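Conserved domain protein (Streptococcus pneumoniae, PDB 2I7R) is of unknown function but belongs to the glyoxalase/bleomycin resistance protein/dioxygenase superfamily. Local coordinates at residues Q52-L55 against V56-N60; T93-D96 against W97-S101. All coordinates share one frame; numbering follows the deposited sequence.

Contact 1: residues Q52-L55 against V56-N60; sequences QNHL and VPLEN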
loop_
_atom_site.group_PDB
_atom_site.type_symbol
_atom_site.label_atom_id
_atom_site.label_comp_id
_atom_site.label_asym_id
_atom_site.label_seq_id
_atom_site.Cartn_x
_atom_site.Cartn_y
_atom_site.Cartn_z
ATOM N N GLN A 52 -3.328 -7.595 -13.162
ATOM C CA GLN A 52 -3.294 -9.044 -13.300
ATOM C C GLN A 52 -1.870 -9.508 -13.639
ATOM O O GLN A 52 -1.407 -10.550 -13.188
ATOM C CB GLN A 52 -4.295 -9.492 -14.356
ATOM C CG GLN A 52 -4.526 -10.994 -14.391
ATOM C CD GLN A 52 -5.169 -11.442 -15.700
ATOM O OE1 GLN A 52 -6.058 -10.765 -16.230
ATOM N NE2 GLN A 52 -4.718 -12.581 -16.232
ATOM N N ASN A 53 -1.177 -8.699 -14.422
ATOM C CA ASN A 53 0.192 -9.005 -14.840
ATOM C C ASN A 53 1.167 -8.984 -13.663
ATOM O O ASN A 53 1.074 -8.140 -12.763
ATOM C CB ASN A 53 0.659 -7.985 -15.910
ATOM C CG ASN A 53 2.134 -8.171 -16.317
ATOM O OD1 ASN A 53 2.499 -9.192 -16.883
ATOM N ND2 ASN A 53 2.972 -7.176 -16.025
ATOM N N HIS A 54 2.120 -9.911 -13.699
ATOM C CA HIS A 54 3.240 -9.879 -12.779
ATOM C C HIS A 54 4.388 -9.102 -13.374
ATOM O O HIS A 54 5.068 -9.576 -14.281
ATOM C CB HIS A 54 3.613 -11.297 -12.361
ATOM C CG HIS A 54 2.483 -12.002 -11.694
ATOM N ND1 HIS A 54 2.602 -13.241 -11.120
ATOM C CD2 HIS A 54 1.197 -11.623 -11.506
ATOM C CE1 HIS A 54 1.436 -13.606 -10.617
ATOM N NE2 HIS A 54 0.564 -12.643 -10.848
ATOM N N LEU A 55 4.564 -7.870 -12.888
ATOM C CA LEU A 55 5.652 -7.026 -13.357
ATOM C C LEU A 55 6.981 -7.703 -13.012
ATOM O O LEU A 55 7.913 -7.732 -13.810
ATOM C CB LEU A 55 5.546 -5.616 -12.765
ATOM C CG LEU A 55 6.336 -4.492 -13.441
ATOM C CD1 LEU A 55 5.861 -4.254 -14.906
ATOM C CD2 LEU A 55 6.227 -3.227 -12.603
ATOM N N VAL A 56 7.046 -8.273 -11.819
ATOM C CA VAL A 56 8.177 -9.096 -11.426
ATOM C C VAL A 56 7.607 -10.407 -10.880
ATOM O O VAL A 56 6.386 -10.519 -10.714
ATOM C CB VAL A 56 9.100 -8.407 -10.388
ATOM C CG1 VAL A 56 9.665 -7.136 -10.955
ATOM C CG2 VAL A 56 8.369 -8.159 -9.087
ATOM N N PRO A 57 8.479 -11.409 -10.650
ATOM C CA PRO A 57 8.012 -12.659 -10.088
ATOM C C PRO A 57 7.398 -12.468 -8.677
ATOM O O PRO A 57 8.064 -12.003 -7.763
ATOM C CB PRO A 57 9.292 -13.520 -10.047
ATOM C CG PRO A 57 10.203 -12.904 -11.089
ATOM C CD PRO A 57 9.927 -11.442 -10.935
ATOM N N LEU A 58 6.120 -12.809 -8.539
ATOM C CA LEU A 58 5.423 -12.728 -7.237
ATOM C C LEU A 58 4.094 -13.485 -7.337
ATOM O O LEU A 58 3.727 -13.961 -8.409
ATOM C CB LEU A 58 5.232 -11.250 -6.787
ATOM C CG LEU A 58 4.619 -10.221 -7.759
ATOM C CD1 LEU A 58 3.341 -10.731 -8.329
ATOM C CD2 LEU A 58 4.391 -8.854 -7.118
ATOM N N GLU A 59 3.367 -13.576 -6.235
ATOM C CA GLU A 59 2.082 -14.261 -6.233
ATOM C C GLU A 59 0.937 -13.251 -6.188
ATOM O O GLU A 59 1.144 -12.091 -5.861
ATOM C CB GLU A 59 2.023 -15.202 -5.028
ATOM C CG GLU A 59 3.191 -16.135 -4.940
ATOM C CD GLU A 59 3.118 -17.062 -3.727
ATOM O OE1 GLU A 59 2.436 -16.731 -2.748
ATOM O OE2 GLU A 59 3.747 -18.120 -3.739
ATOM N N ASN A 60 -0.270 -13.667 -6.529
ATOM C CA ASN A 60 -1.420 -12.819 -6.265
ATOM C C ASN A 60 -1.541 -12.523 -4.776
ATOM O O ASN A 60 -1.064 -13.294 -3.889
ATOM C CB ASN A 60 -2.723 -13.405 -6.831
ATOM C CG ASN A 60 -2.675 -13.546 -8.353
ATOM O OD1 ASN A 60 -1.823 -12.958 -9.018
ATOM N ND2 ASN A 60 -3.549 -14.351 -8.889
HETATM O O HOH W 1 -2.399 -12.169 -11.552
HETATM O O HOH W 2 5.170 -14.276 -11.243
#
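The amide oxygen OD1 of Asn-60 is gripped by two groups: NE2 of His-54 donates to it at 3.0 Å, and a water also lies close to it. That water sits 2.7 Å from OD1 of Asn-60 and reaches the backbone O of Gln-52 as well. The imidazole bond is somewhat bent, 147° at the hydrogen, and the oxygen sits a little out of the ring plane. Ring and amide stand almost perpendicular, their planes 85° apart. NE2 approaches OD1 from beyond the end of the C=O, tilted out of the carbonyl plane.

On the other nitrogen, ND1 of His-54 lies 2.8 Å from a second water placed in the plane of the ring; this water accepts from the backbone N of Leu-58. One face of the imidazole is taken by a methyl group: CD1 of Leu-58 rests 3.8 Å from the ring centroid in a CH-pi contact, displaced toward the rim. Leu-58 delivers that methyl by turning CG in between its own backbone N and carbonyl carbon (chi1 50°). With both nitrogens engaged and a face packed, the ring's rotation is well defined although His-54 is at the surface.

The second subunit also reaches the loop: its His-90 bonds the backbone O of Leu-55, its Leu-103 packs on the Leu-55 side chain, and its Gln-62 and Ser-63 hold Glu-59. The whole forms an irregular loop between strands 46-51 and 65-70. His-54, Leu-58 and Asn-60 all lean on Ile-12 of strand 5-12, which borders strand 46-51 in the same sheet.

Contact 2: residues T93-D96 against W97-S101; sequences TVTD and WGTES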
loop_
_atom_site.group_PDB
_atom_site.type_symbol
_atom_site.label_atom_id
_atom_site.label_comp_id
_atom_site.label_asym_id
_atom_site.label_seq_id
_atom_site.Cartn_x
_atom_site.Cartn_y
_atom_site.Cartn_z
ATOM N N THR A 93 -15.027 3.710 15.720
ATOM C CA THR A 93 -14.543 3.841 17.076
ATOM C C THR A 93 -13.512 4.949 17.108
ATOM O O THR A 93 -13.020 5.382 16.072
ATOM C CB THR A 93 -13.980 2.521 17.642
ATOM O OG1 THR A 93 -12.941 2.014 16.796
ATOM C CG2 THR A 93 -15.069 1.474 17.771
ATOM N N VAL A 94 -13.206 5.443 18.297
ATOM C CA VAL A 94 -12.297 6.569 18.414
ATOM C C VAL A 94 -11.229 6.270 19.463
ATOM O O VAL A 94 -11.480 5.552 20.426
ATOM C CB VAL A 94 -13.086 7.883 18.719
ATOM C CG1 VAL A 94 -13.683 7.854 20.123
ATOM C CG2 VAL A 94 -12.237 9.077 18.533
ATOM N N THR A 95 -10.026 6.787 19.256
ATOM C CA THR A 95 -9.009 6.681 20.274
ATOM C C THR A 95 -9.126 7.873 21.216
ATOM O O THR A 95 -9.713 8.902 20.874
ATOM C CB THR A 95 -7.573 6.647 19.681
ATOM O OG1 THR A 95 -7.234 7.916 19.093
ATOM C CG2 THR A 95 -7.433 5.521 18.660
ATOM N N ASP A 96 -8.536 7.748 22.395
ATOM C CA ASP A 96 -8.512 8.866 23.317
ATOM C C ASP A 96 -7.914 10.144 22.709
ATOM O O ASP A 96 -8.152 11.238 23.236
ATOM C CB ASP A 96 -7.842 8.502 24.654
ATOM C CG ASP A 96 -7.979 9.639 25.690
ATOM O OD1 ASP A 96 -9.143 10.025 26.014
ATOM O OD2 ASP A 96 -6.919 10.180 26.125
ATOM N N TRP A 97 -7.174 10.032 21.597
ATOM C CA TRP A 97 -6.615 11.226 20.938
ATOM C C TRP A 97 -7.460 11.706 19.786
ATOM O O TRP A 97 -7.037 12.543 19.022
ATOM C CB TRP A 97 -5.121 11.032 20.528
ATOM C CG TRP A 97 -4.317 10.651 21.709
ATOM C CD1 TRP A 97 -3.603 11.485 22.513
ATOM C CD2 TRP A 97 -4.209 9.347 22.275
ATOM N NE1 TRP A 97 -3.041 10.780 23.538
ATOM C CE2 TRP A 97 -3.399 9.463 23.426
ATOM C CE3 TRP A 97 -4.706 8.081 21.912
ATOM C CZ2 TRP A 97 -3.084 8.377 24.228
ATOM C CZ3 TRP A 97 -4.401 6.991 22.712
ATOM C CH2 TRP A 97 -3.594 7.149 23.866
ATOM N N GLY A 98 -8.671 11.175 19.655
ATOM C CA GLY A 98 -9.613 11.659 18.637
ATOM C C GLY A 98 -9.478 11.037 17.256
ATOM O O GLY A 98 -9.957 11.600 16.261
ATOM N N THR A 99 -8.815 9.893 17.166
ATOM C CA THR A 99 -8.694 9.243 15.876
ATOM C C THR A 99 -9.858 8.323 15.709
ATOM O O THR A 99 -9.947 7.319 16.377
ATOM C CB THR A 99 -7.372 8.499 15.710
ATOM O OG1 THR A 99 -6.308 9.460 15.835
ATOM C CG2 THR A 99 -7.323 7.770 14.290
ATOM N N GLU A 100 -10.788 8.706 14.847
ATOM C CA GLU A 100 -11.959 7.879 14.622
ATOM C C GLU A 100 -11.683 7.006 13.382
ATOM O O GLU A 100 -11.168 7.498 12.382
ATOM C CB GLU A 100 -13.197 8.742 14.407
ATOM C CG GLU A 100 -14.503 7.951 14.416
ATOM C CD GLU A 100 -15.660 8.724 13.799
ATOM O OE1 GLU A 100 -15.517 9.918 13.405
ATOM O OE2 GLU A 100 -16.739 8.119 13.728
ATOM N N SER A 101 -12.007 5.724 13.468
ATOM C CA SER A 101 -11.811 4.841 12.328
ATOM C C SER A 101 -12.937 3.839 12.121
ATOM O O SER A 101 -13.744 3.604 12.986
ATOM C CB SER A 101 -10.464 4.117 12.424
ATOM O OG SER A 101 -10.515 3.137 13.430
HETATM O O HOH W 3 -4.605 7.683 17.661
#
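Thr-95 and Thr-99 lie side by side across the mouth of a tight hairpin turn, their side chains pointing the same way. OG1 of Thr-95 is set between its own backbone N and carbonyl carbon (chi1 68°), a torsion that points it at two backbone N-H groups: it accepts from N of Thr-99 at 3.2 Å and from N of Trp-97 at 3.3 Å. The same oxygen touches CB of Thr-99, and a water spans the two hydroxyls, 3.0 Å from OG1 of Thr-95 and 3.1 Å from OG1 of Thr-99.

The type I turn runs from Thr-95 to Gly-98 and is closed by Gly-98 N donating to Thr-95 O at 2.8 Å, well above the carbonyl plane. Thr-95 N in turn donates to Thr-99 O at 2.9 Å, making this a 3:5 hairpin, a type I turn with a G1 beta bulge. Gly-98 supplies the bulge's positive phi of 86°, where a side chain would jam against the preceding carbonyl oxygen.

At the tip, Trp-97 has CG anti to the carbonyl carbon (chi1 -56°), and its indole offers one face to CB of Asp-96, 4.3 Å from the centroid of the six-membered ring and displaced toward its rim. OG1 of Thr-95 meets the indole at its edge, in plane, 3.8 Å from CE3.

Thr-93 and Ser-101 form an antiparallel hydrogen-bonded pair, Val-94 and Glu-100 a non-hydrogen-bonded one. CG2 of Val-94 reaches Gly-98 and the O of Thr-99. CG of Glu-100 passes the O of Thr-93, and its extended chain carries OE1 on to a salt bridge with Arg-116.

Chemically, one threonine hydroxyl accepts two rather long bonds, linking the start of the turn to Trp-97 within it and Thr-99 just past it; polar and backbone bonding holds this surface turn.

Contact 1 closes along the chain before contact 2 opens, and the two sit on opposite sides of the chain's centre, about 37 Å between centres and about 26 Å between nearest atoms. Contact 1 lies in the connection between the two four-stranded mixed sheets, leading from strand 46-51 of the first toward strand 65-70 of the second, whereas contact 2 lies at one end of a hairpin of the second, joining strands 88-94 and 100-105. Both sheets have the strand order 1-4-3-2, consistent with the paired beta-alpha-beta-beta-beta modules of the glyoxalase superfamily. The linking loop of contact 1 meets the second subunit; the hairpin end of contact 2 touches no other chain of the dimer.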